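Local coordinates for tegument protein VP22 (PDB 4XAL) that stabilises microtubules and modulates the virion host shutoff RNase during herpes simplex virus infection, here represented by its conserved core domain, at residues L101-R104 with A105-V109. Residues are numbered along the deposited sequence; the frame is centred on the assembly and turned at random.
Sequences LLQR and ANELV
The last turn of helix 101-107, a short helix packed on the long helix 41-74 of the VP22 core domain, carries a surface cluster in which the Glu107 carboxylate takes both Gln103 and Arg104. Gln103 swings CG anti to its backbone N (chi1 165°) and bends at the next bond, which brings NE2 to Glu107 OE2 at 3.1 Å. That oxygen is met on its anti side, somewhat out of the carboxylate plane; amide and carboxylate are turned 77° to each other. Arg104 runs alongside Glu107, its guanidinium edge facing the carboxylate with the planes 38° apart, in a loose salt bridge: NE to Glu107 OE1 and NH2 to Glu107 OE2 are both weak at 3.4 Å. Contacts to both oxygens, one firm and two weak, probably restrain carboxylate rotation. A water gives a hydrogen to Arg104 O at 2.8 Å and a weak one to Glu107 OE1. Along the backbone, Ala105 N, Asn106 N and Glu107 N bond to Leu101 O, Leu102 O and Gln103 O. Leu108 CD1 lies 3.2 Å from Arg104 O, and Asn106 OD1 accepts from Leu26 N. Glu107 thus shows the i, i+3 and i, i+4 side-chain pairing of the exposed face of an amphipathic alpha-helix.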
# COMPACT_ATOMS: atom_id res chain seq x y z
N LEU A 101 0.18 10.82 -3.05
CA LEU A 101 0.07 9.64 -2.18
C LEU A 101 -1.38 9.27 -1.83
O LEU A 101 -1.80 8.13 -2.08
CB LEU A 101 0.83 9.86 -0.88
CG LEU A 101 0.75 8.70 0.13
CD1 LEU A 101 1.58 7.51 -0.34
CD2 LEU A 101 1.23 9.15 1.50
N LEU A 102 -2.15 10.20 -1.27
CA LEU A 102 -3.51 9.85 -0.83
C LEU A 102 -4.45 9.57 -2.01
O LEU A 102 -5.25 8.62 -1.97
CB LEU A 102 -4.10 10.97 0.04
CG LEU A 102 -3.37 11.31 1.34
CD1 LEU A 102 -4.30 12.08 2.27
CD2 LEU A 102 -2.85 10.05 2.04
N GLN A 103 -4.37 10.40 -3.03
CA GLN A 103 -5.15 10.20 -4.25
C GLN A 103 -4.95 8.79 -4.80
O GLN A 103 -5.91 8.06 -5.07
CB GLN A 103 -4.74 11.23 -5.30
CG GLN A 103 -5.22 10.91 -6.71
CD GLN A 103 -6.47 11.67 -7.09
OE1 GLN A 103 -6.65 12.83 -6.69
NE2 GLN A 103 -7.34 11.03 -7.86
N ARG A 104 -3.69 8.38 -4.91
CA ARG A 104 -3.36 7.07 -5.46
C ARG A 104 -3.88 5.96 -4.56
O ARG A 104 -4.37 4.94 -5.05
CB ARG A 104 -1.85 6.91 -5.64
CG ARG A 104 -1.18 7.88 -6.60
CD ARG A 104 -1.44 7.53 -8.05
NE ARG A 104 -2.48 8.38 -8.61
CZ ARG A 104 -2.25 9.53 -9.22
NH1 ARG A 104 -1.01 9.97 -9.35
NH2 ARG A 104 -3.27 10.25 -9.69
N ALA A 105 -3.76 6.14 -3.24
CA ALA A 105 -4.25 5.14 -2.30
C ALA A 105 -5.78 5.03 -2.34
O ALA A 105 -6.33 3.95 -2.13
CB ALA A 105 -3.80 5.46 -0.90
N ASN A 106 -6.45 6.14 -2.60
CA ASN A 106 -7.92 6.13 -2.62
C ASN A 106 -8.48 5.54 -3.91
O ASN A 106 -9.60 5.05 -3.93
CB ASN A 106 -8.48 7.54 -2.42
CG ASN A 106 -8.29 8.04 -1.01
OD1 ASN A 106 -8.19 7.25 -0.08
ND2 ASN A 106 -8.23 9.36 -0.85
N GLU A 107 -7.69 5.61 -4.97
CA GLU A 107 -8.07 5.10 -6.29
C GLU A 107 -8.13 3.58 -6.32
O GLU A 107 -8.78 3.00 -7.19
CB GLU A 107 -7.09 5.56 -7.36
CG GLU A 107 -7.23 6.99 -7.77
CD GLU A 107 -6.15 7.39 -8.75
OE1 GLU A 107 -5.26 6.55 -9.03
OE2 GLU A 107 -6.20 8.53 -9.25
N LEU A 108 -7.44 2.95 -5.39
CA LEU A 108 -7.32 1.49 -5.33
C LEU A 108 -8.67 0.79 -5.20
O LEU A 108 -9.58 1.28 -4.53
CB LEU A 108 -6.44 1.07 -4.15
CG LEU A 108 -4.93 0.90 -4.36
CD1 LEU A 108 -4.43 1.77 -5.48
CD2 LEU A 108 -4.15 1.16 -3.07
N VAL A 109 -8.79 -0.38 -5.84
CA VAL A 109 -9.97 -1.22 -5.68
C VAL A 109 -9.57 -2.59 -5.13
O VAL A 109 -8.50 -3.10 -5.47
CB VAL A 109 -10.73 -1.38 -7.02
CG1 VAL A 109 -12.09 -2.00 -6.79
CG2 VAL A 109 -10.87 -0.04 -7.72
O HOH W 1 -3.53 3.98 -7.53